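Local coordinates for archaeal flagellar ATP-binding protein FlaH (Methanocaldococcus jannaschii DSM 2661, PDB 4WIA) that probably binds ATP with magnesium as an accessory component of the archaellum and is thought to have a regulatory role in its assembly, at residues L29-G34 / C161-K166; E5-D10 / N54-T59. All coordinates share one frame; numbering follows the deposited sequence.

The four segments alternate along the chain: 5-10, 29-34, 54-59, then 161-166. Interaction 1 pairs two parallel neighbours, 29-33 and 158-163, near the middle of the large mixed sheet. Interaction 2 lies farther from the centre of the chain, where the first modelled residues meet the turn leading into strand 58-62 of the same sheet. Their centres are about 21 Å apart and their nearest atoms about 8 Å, without touching. Helix 40-53 connects them: it follows the P-loop that leaves strand 29-33, and gives way to Asn54 after its last turn. One contact thus helps to form the probable nucleotide end of the core, while the other holds the far end of the helix and reaches a subunit boundary.

Interaction 1. Residues L29-G34 / C161-K166; sequences LIIIEG and CTVNPK. With SO4 (sulfate ion), chain F.
Cys161 O receives the N-H of Ile32 at 2.8 Å and also draws a CA-H...O contact from Ile31. Around it run the other parallel-strand bonds: Cys161 N to Ile30 O, Val163 N to Ile32 O (2.9 Å) and Gly34 N to Val163 O. On one face of the sheet Ile31 CG2 meets Val163 CG2 at 3.8 Å, the two side chains crossing obliquely, and Ile31 CD1 lies against Cys161 CB; helix 170-179 covers this face through Ile176 and Leu173. Glu33, with CG anti to its N (chi1 167°) and the chain extended beyond, carries OE2 to within 3.7 Å of Pro165 CB, while Arg177 forms a salt bridge with that oxygen. Ile32 and Thr162 point to the other face, against helix 40-53. Strands 158-163 and 29-33 sit side by side as in the RecA-like P-loop fold, and Gly34 opens the Walker A loop; its O accepts a bond from Lys40 NZ and lies 3.3 Å from Pro165 CD. Thr162 OG1 is bonded to Asp127, at the end of the adjacent strand 123-127 and probably the Walker B aspartate. Asn164 uses both ends of its amide: OD1 accepts from Lys166 N (2.9 Å) in an Asx turn, the donor lying above the carbonyl plane, and ND2 donates to sulfate O3, also at 2.9 Å. Lys40 and Gln64, probable ATP ligands, bond to the same sulfate, whose place is consistent with a nucleotide phosphate site.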
ATOM      1  N   LEU A  29      -5.803   1.628  23.852  1.00 40.70           N
ATOM      2  CA  LEU A  29      -7.039   1.007  24.144  1.00 42.15           C
ATOM      3  C   LEU A  29      -8.176   1.989  23.819  1.00 44.71           C
ATOM      4  O   LEU A  29      -8.435   2.965  24.549  1.00 48.25           O
ATOM      5  CB  LEU A  29      -7.123   0.618  25.608  1.00 43.65           C
ATOM      6  CG  LEU A  29      -8.476   0.017  26.040  1.00 45.81           C
ATOM      7  CD1 LEU A  29      -8.775  -1.304  25.369  1.00 44.41           C
ATOM      8  CD2 LEU A  29      -8.500  -0.163  27.559  1.00 48.79           C
ATOM      9  N   ILE A  30      -8.892   1.678  22.765  1.00 42.17           N
ATOM     10  CA  ILE A  30      -9.915   2.517  22.274  1.00 42.63           C
ATOM     11  C   ILE A  30     -11.242   1.953  22.716  1.00 44.57           C
ATOM     12  O   ILE A  30     -11.550   0.796  22.480  1.00 48.00           O
ATOM     13  CB  ILE A  30      -9.901   2.518  20.735  1.00 42.78           C
ATOM     14  CG1 ILE A  30      -8.493   2.838  20.226  1.00 44.43           C
ATOM     15  CG2 ILE A  30     -10.923   3.516  20.201  1.00 43.22           C
ATOM     16  CD1 ILE A  30      -8.391   3.074  18.731  1.00 43.59           C
ATOM     17  N   ILE A  31     -12.025   2.765  23.370  1.00 45.38           N
ATOM     18  CA  ILE A  31     -13.367   2.382  23.743  1.00 45.97           C
ATOM     19  C   ILE A  31     -14.370   3.189  22.941  1.00 44.04           C
ATOM     20  O   ILE A  31     -14.343   4.415  22.958  1.00 48.78           O
ATOM     21  CB  ILE A  31     -13.607   2.642  25.262  1.00 47.28           C
ATOM     22  CG1 ILE A  31     -12.634   1.809  26.087  1.00 49.11           C
ATOM     23  CG2 ILE A  31     -15.050   2.304  25.640  1.00 48.02           C
ATOM     24  CD1 ILE A  31     -12.778   0.315  25.911  1.00 46.89           C
ATOM     25  N   ILE A  32     -15.252   2.503  22.250  1.00 44.40           N
ATOM     26  CA  ILE A  32     -16.313   3.139  21.514  1.00 44.02           C
ATOM     27  C   ILE A  32     -17.632   2.890  22.175  1.00 44.83           C
ATOM     28  O   ILE A  32     -18.113   1.782  22.175  1.00 44.73           O
ATOM     29  CB  ILE A  32     -16.339   2.653  20.075  1.00 43.98           C
ATOM     30  CG1 ILE A  32     -14.936   2.853  19.441  1.00 45.24           C
ATOM     31  CG2 ILE A  32     -17.377   3.457  19.308  1.00 45.50           C
ATOM     32  CD1 ILE A  32     -14.786   2.209  18.065  1.00 43.76           C
ATOM     33  N   GLU A  33     -18.184   3.917  22.794  1.00 47.19           N
ATOM     34  CA  GLU A  33     -19.314   3.760  23.670  1.00 51.00           C
ATOM     35  C   GLU A  33     -20.497   4.496  23.093  1.00 53.21           C
ATOM     36  O   GLU A  33     -20.427   5.716  22.851  1.00 51.98           O
ATOM     37  CB  GLU A  33     -18.984   4.327  25.073  1.00 54.65           C
ATOM     38  CG  GLU A  33     -20.211   4.489  25.992  1.00 58.64           C
ATOM     39  CD  GLU A  33     -19.923   4.972  27.400  1.00 62.42           C
ATOM     40  OE1 GLU A  33     -18.780   5.385  27.693  1.00 64.43           O
ATOM     41  OE2 GLU A  33     -20.867   4.905  28.241  1.00 64.85           O
ATOM     42  N   GLY A  34     -21.622   3.805  22.952  1.00 53.47           N
ATOM     43  CA  GLY A  34     -22.837   4.451  22.493  1.00 55.66           C
ATOM     44  C   GLY A  34     -23.935   3.423  22.438  1.00 58.41           C
ATOM     45  O   GLY A  34     -23.672   2.230  22.458  1.00 57.66           O
ATOM     46  N   CYS A 161     -12.688  -1.825  21.735  1.00 42.26           N
ATOM     47  CA  CYS A 161     -13.942  -2.423  22.159  1.00 44.12           C
ATOM     48  C   CYS A 161     -15.117  -1.498  21.941  1.00 45.24           C
ATOM     49  O   CYS A 161     -15.019  -0.283  22.088  1.00 44.07           O
ATOM     50  CB  CYS A 161     -13.931  -2.721  23.639  1.00 49.84           C
ATOM     51  SG  CYS A 161     -12.551  -3.677  24.298  1.00 50.87           S
ATOM     52  N   THR A 162     -16.268  -2.080  21.642  1.00 48.39           N
ATOM     53  CA  THR A 162     -17.500  -1.325  21.719  1.00 48.58           C
ATOM     54  C   THR A 162     -18.242  -1.632  23.034  1.00 49.70           C
ATOM     55  O   THR A 162     -18.218  -2.749  23.522  1.00 47.06           O
ATOM     56  CB  THR A 162     -18.396  -1.604  20.527  1.00 47.09           C
ATOM     57  OG1 THR A 162     -18.854  -2.944  20.583  1.00 45.65           O
ATOM     58  CG2 THR A 162     -17.611  -1.408  19.205  1.00 47.77           C
ATOM     59  N   VAL A 163     -18.944  -0.622  23.521  1.00 51.78           N
ATOM     60  CA  VAL A 163     -19.684  -0.694  24.729  1.00 53.66           C
ATOM     61  C   VAL A 163     -21.066  -0.097  24.497  1.00 57.11           C
ATOM     62  O   VAL A 163     -21.175   1.048  24.031  1.00 59.00           O
ATOM     63  CB  VAL A 163     -18.971   0.163  25.775  1.00 55.18           C
ATOM     64  CG1 VAL A 163     -19.849   0.357  27.020  1.00 59.88           C
ATOM     65  CG2 VAL A 163     -17.631  -0.437  26.141  1.00 54.84           C
ATOM     66  N   ASN A 164     -22.116  -0.858  24.788  1.00 60.15           N
ATOM     67  CA  ASN A 164     -23.464  -0.321  24.817  1.00 62.00           C
ATOM     68  C   ASN A 164     -23.802  -0.005  26.256  1.00 66.89           C
ATOM     69  O   ASN A 164     -23.912  -0.905  27.067  1.00 68.45           O
ATOM     70  CB  ASN A 164     -24.450  -1.319  24.224  1.00 62.97           C
ATOM     71  CG  ASN A 164     -25.903  -0.835  24.289  1.00 69.72           C
ATOM     72  OD1 ASN A 164     -26.253   0.110  25.002  1.00 71.89           O
ATOM     73  ND2 ASN A 164     -26.763  -1.498  23.532  1.00 71.46           N
ATOM     74  N   PRO A 165     -23.965   1.279  26.596  1.00 70.35           N
ATOM     75  CA  PRO A 165     -24.106   1.593  28.017  1.00 74.21           C
ATOM     76  C   PRO A 165     -25.380   1.032  28.659  1.00 77.63           C
ATOM     77  O   PRO A 165     -25.439   0.952  29.880  1.00 78.68           O
ATOM     78  CB  PRO A 165     -24.100   3.141  28.047  1.00 74.80           C
ATOM     79  CG  PRO A 165     -24.520   3.558  26.683  1.00 72.52           C
ATOM     80  CD  PRO A 165     -23.996   2.493  25.761  1.00 70.77           C
ATOM     81  N   LYS A 166     -26.365   0.635  27.844  1.00 76.76           N
ATOM     82  CA  LYS A 166     -27.581  -0.005  28.352  1.00 79.19           C
ATOM     83  C   LYS A 166     -27.381  -1.407  28.954  1.00 78.25           C
ATOM     84  O   LYS A 166     -28.288  -1.985  29.585  1.00 77.61           O
ATOM     85  CB  LYS A 166     -28.647  -0.086  27.277  1.00 81.22           C
ATOM     86  CG  LYS A 166     -29.337   1.239  27.029  1.00 85.86           C
ATOM     87  CD  LYS A 166     -30.145   1.226  25.734  1.00 88.42           C
ATOM     88  CE  LYS A 166     -31.282   2.222  25.762  1.00 93.82           C
ATOM     89  NZ  LYS A 166     -32.343   1.772  26.703  1.00 99.42           N
TER
HETATM   90  S   SO4 F 303     -24.707  -2.794  20.554  1.00 62.41           S
HETATM   91  O1  SO4 F 303     -24.880  -1.352  20.789  1.00 62.14           O
HETATM   92  O2  SO4 F 303     -25.223  -3.348  19.263  1.00 54.89           O
HETATM   93  O3  SO4 F 303     -25.542  -3.343  21.657  1.00 67.10           O
HETATM   94  O4  SO4 F 303     -23.271  -3.262  20.648  1.00 53.64           O

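Interaction 2. Residues E5-D10 / N54-T59; sequences ELARID and NRYSVT. With SO4 (sulfate ion), chain J.
Asn54 ND2 donates to Asp10 O at 3.1 Å (159° at the hydrogen), the acceptor lying nearly in the plane of the Asn54 amide. Gly50 O bonds to the same nitrogen, so the amide is fixed between the last turn of helix 40-53 and segment 5-10. Asn54 CB rests 3.5 Å from Arg8 O. A weak hydrogen bond, 3.4 Å, runs from Arg8 N to Tyr56 OH, at the far end of the phenol. With CG anti to its carbonyl carbon (chi1 -56°), the Tyr56 ring extends toward Ala7, whose CB lies over one face, 4.0 Å from Tyr56 CZ. Arg55 turns elsewhere: Arg55 NH2 donates to sulfate O2 at 2.6 Å, the oxygen lying at the edge of the guanidinium, near its plane, and Lys84, together with Ser12 and Arg13 of a second subunit, also bonds to this anion. Tyr56 O also bonds to Ser12 OG of that subunit, placing this turn at a subunit boundary. Helix 40-53 ends here in a Schellman motif, Arg55 taking positive phi as the C-prime residue. Its Phe51 packs on Ala7, Ile9 and Val58, between the small antiparallel pair of strands 6-7 and 24-25 and strand 58-62, which runs between 90-94 and 123-127.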
ATOM      1  N   GLU A   5       5.690   4.397  15.944  1.00 68.79           N
ATOM      2  CA  GLU A   5       4.624   4.364  16.983  1.00 65.79           C
ATOM      3  C   GLU A   5       3.209   4.767  16.510  1.00 60.02           C
ATOM      4  O   GLU A   5       2.291   4.766  17.321  1.00 58.15           O
ATOM      5  CB  GLU A   5       5.053   5.158  18.235  1.00 70.91           C
ATOM      6  CG  GLU A   5       4.959   6.672  18.182  1.00 75.96           C
ATOM      7  CD  GLU A   5       5.851   7.306  19.244  1.00 86.77           C
ATOM      8  OE1 GLU A   5       6.954   7.781  18.875  1.00 90.56           O
ATOM      9  OE2 GLU A   5       5.493   7.292  20.452  1.00 89.22           O
ATOM     10  N   LEU A   6       3.006   5.036  15.217  1.00 59.61           N
ATOM     11  CA  LEU A   6       1.661   5.297  14.657  1.00 54.62           C
ATOM     12  C   LEU A   6       1.203   4.225  13.716  1.00 47.69           C
ATOM     13  O   LEU A   6       1.832   3.971  12.705  1.00 49.41           O
ATOM     14  CB  LEU A   6       1.673   6.634  13.885  1.00 57.96           C
ATOM     15  CG  LEU A   6       0.483   7.556  14.116  1.00 59.00           C
ATOM     16  CD1 LEU A   6       0.500   7.978  15.576  1.00 61.35           C
ATOM     17  CD2 LEU A   6       0.544   8.813  13.228  1.00 60.49           C
ATOM     18  N   ALA A   7       0.090   3.604  14.016  1.00 42.86           N
ATOM     19  CA  ALA A   7      -0.448   2.661  13.108  1.00 41.86           C
ATOM     20  C   ALA A   7      -1.370   3.368  12.099  1.00 42.58           C
ATOM     21  O   ALA A   7      -2.248   4.108  12.493  1.00 42.19           O
ATOM     22  CB  ALA A   7      -1.234   1.631  13.866  1.00 40.73           C
ATOM     23  N   ARG A   8      -1.157   3.092  10.821  1.00 43.75           N
ATOM     24  CA  ARG A   8      -1.869   3.756   9.735  1.00 42.92           C
ATOM     25  C   ARG A   8      -3.142   3.080   9.323  1.00 41.49           C
ATOM     26  O   ARG A   8      -3.255   1.857   9.304  1.00 40.42           O
ATOM     27  CB  ARG A   8      -0.935   3.887   8.605  1.00 47.65           C
ATOM     28  CG  ARG A   8       0.264   4.741   9.015  1.00 54.23           C
ATOM     29  CD  ARG A   8       0.820   5.428   7.806  1.00 63.67           C
ATOM     30  NE  ARG A   8       0.347   6.823   7.722  1.00 70.00           N
ATOM     31  CZ  ARG A   8       0.410   7.566   6.625  1.00 76.19           C
ATOM     32  NH1 ARG A   8       0.886   7.036   5.496  1.00 78.00           N
ATOM     33  NH2 ARG A   8      -0.054   8.821   6.633  1.00 74.61           N
ATOM     34  N   ILE A   9      -4.143   3.899   9.129  1.00 40.23           N
ATOM     35  CA  ILE A   9      -5.449   3.467   8.740  1.00 40.20           C
ATOM     36  C   ILE A   9      -5.893   4.139   7.402  1.00 40.77           C
ATOM     37  O   ILE A   9      -7.069   4.033   7.022  1.00 41.82           O
ATOM     38  CB  ILE A   9      -6.489   3.805   9.826  1.00 41.19           C
ATOM     39  CG1 ILE A   9      -6.427   5.281  10.184  1.00 47.83           C
ATOM     40  CG2 ILE A   9      -6.248   2.987  11.070  1.00 42.46           C
ATOM     41  CD1 ILE A   9      -7.769   5.958  10.237  1.00 47.64           C
ATOM     42  N   ASP A  10      -4.952   4.733   6.693  1.00 39.39           N
ATOM     43  CA  ASP A  10      -5.245   5.550   5.536  1.00 41.07           C
ATOM     44  C   ASP A  10      -5.971   4.850   4.420  1.00 38.07           C
ATOM     45  O   ASP A  10      -5.550   3.829   3.982  1.00 38.08           O
ATOM     46  CB  ASP A  10      -3.943   6.003   4.910  1.00 44.00           C
ATOM     47  CG  ASP A  10      -2.984   6.569   5.878  1.00 45.79           C
ATOM     48  OD1 ASP A  10      -3.022   6.306   7.065  1.00 45.36           O
ATOM     49  OD2 ASP A  10      -2.137   7.287   5.427  1.00 52.04           O
ATOM     50  N   ASN A  54      -3.181  -1.306   5.201  1.00 39.81           N
ATOM     51  CA  ASN A  54      -1.845  -0.797   5.469  1.00 43.93           C
ATOM     52  C   ASN A  54      -0.878  -1.832   6.062  1.00 44.38           C
ATOM     53  O   ASN A  54       0.114  -1.463   6.648  1.00 41.91           O
ATOM     54  CB  ASN A  54      -1.952   0.450   6.339  1.00 42.48           C
ATOM     55  CG  ASN A  54      -2.464   1.618   5.532  1.00 43.42           C
ATOM     56  OD1 ASN A  54      -1.696   2.297   4.924  1.00 46.77           O
ATOM     57  ND2 ASN A  54      -3.760   1.853   5.544  1.00 43.53           N
ATOM     58  N   ARG A  55      -1.202  -3.110   5.889  1.00 48.13           N
ATOM     59  CA  ARG A  55      -0.293  -4.246   6.172  1.00 48.12           C
ATOM     60  C   ARG A  55      -0.166  -4.569   7.661  1.00 45.68           C
ATOM     61  O   ARG A  55       0.803  -5.181   8.072  1.00 43.38           O
ATOM     62  CB  ARG A  55       1.093  -4.044   5.562  1.00 49.11           C
ATOM     63  CG  ARG A  55       1.087  -3.671   4.077  1.00 52.56           C
ATOM     64  CD  ARG A  55       0.499  -4.796   3.248  1.00 51.42           C
ATOM     65  NE  ARG A  55       0.306  -4.371   1.892  1.00 50.72           N
ATOM     66  CZ  ARG A  55      -0.063  -5.148   0.871  1.00 52.42           C
ATOM     67  NH1 ARG A  55      -0.248  -4.589  -0.313  1.00 54.83           N
ATOM     68  NH2 ARG A  55      -0.188  -6.450   0.975  1.00 49.22           N
ATOM     69  N   TYR A  56      -1.180  -4.195   8.434  1.00 44.14           N
ATOM     70  CA  TYR A  56      -1.368  -4.725   9.787  1.00 41.64           C
ATOM     71  C   TYR A  56      -2.314  -5.971   9.799  1.00 42.20           C
ATOM     72  O   TYR A  56      -3.024  -6.238   8.843  1.00 41.14           O
ATOM     73  CB  TYR A  56      -1.906  -3.653  10.714  1.00 39.61           C
ATOM     74  CG  TYR A  56      -1.032  -2.416  10.768  1.00 42.45           C
ATOM     75  CD1 TYR A  56       0.035  -2.348  11.644  1.00 45.03           C
ATOM     76  CD2 TYR A  56      -1.258  -1.331   9.921  1.00 42.23           C
ATOM     77  CE1 TYR A  56       0.853  -1.247  11.706  1.00 46.73           C
ATOM     78  CE2 TYR A  56      -0.447  -0.216   9.961  1.00 43.03           C
ATOM     79  CZ  TYR A  56       0.600  -0.177  10.846  1.00 46.65           C
ATOM     80  OH  TYR A  56       1.382   0.884  10.949  1.00 52.34           O
ATOM     81  N   SER A  57      -2.231  -6.766  10.865  1.00 38.80           N
ATOM     82  CA  SER A  57      -3.098  -7.895  11.032  1.00 38.08           C
ATOM     83  C   SER A  57      -4.147  -7.526  12.070  1.00 37.64           C
ATOM     84  O   SER A  57      -3.885  -6.713  12.916  1.00 38.39           O
ATOM     85  CB  SER A  57      -2.320  -9.104  11.495  1.00 39.18           C
ATOM     86  OG  SER A  57      -1.568  -8.825  12.681  1.00 39.14           O
ATOM     87  N   VAL A  58      -5.345  -8.096  11.949  1.00 37.10           N
ATOM     88  CA  VAL A  58      -6.427  -7.776  12.812  1.00 36.79           C
ATOM     89  C   VAL A  58      -7.120  -9.062  13.287  1.00 39.34           C
ATOM     90  O   VAL A  58      -7.346  -9.975  12.491  1.00 38.43           O
ATOM     91  CB  VAL A  58      -7.449  -6.900  12.069  1.00 37.79           C
ATOM     92  CG1 VAL A  58      -8.650  -6.622  12.947  1.00 39.73           C
ATOM     93  CG2 VAL A  58      -6.822  -5.585  11.653  1.00 40.45           C
ATOM     94  N   THR A  59      -7.502  -9.088  14.559  1.00 38.20           N
ATOM     95  CA  THR A  59      -8.469 -10.006  15.059  1.00 39.38           C
ATOM     96  C   THR A  59      -9.764  -9.260  15.325  1.00 39.29           C
ATOM     97  O   THR A  59      -9.762  -8.220  16.015  1.00 42.44           O
ATOM     98  CB  THR A  59      -8.019 -10.629  16.391  1.00 41.37           C
ATOM     99  OG1 THR A  59      -6.885 -11.457  16.146  1.00 41.96           O
ATOM    100  CG2 THR A  59      -9.135 -11.526  17.014  1.00 41.84           C
TER
HETATM  101  S   SO4 J 301      -1.107  -9.352   2.778  1.00 45.14           S
HETATM  102  O1  SO4 J 301      -0.510  -9.877   1.506  1.00 33.10           O
HETATM  103  O2  SO4 J 301      -0.529  -7.993   3.077  1.00 47.09           O
HETATM  104  O3  SO4 J 301      -2.545  -9.227   2.898  1.00 36.72           O
HETATM  105  O4  SO4 J 301      -0.614 -10.328   3.825  1.00 53.41           O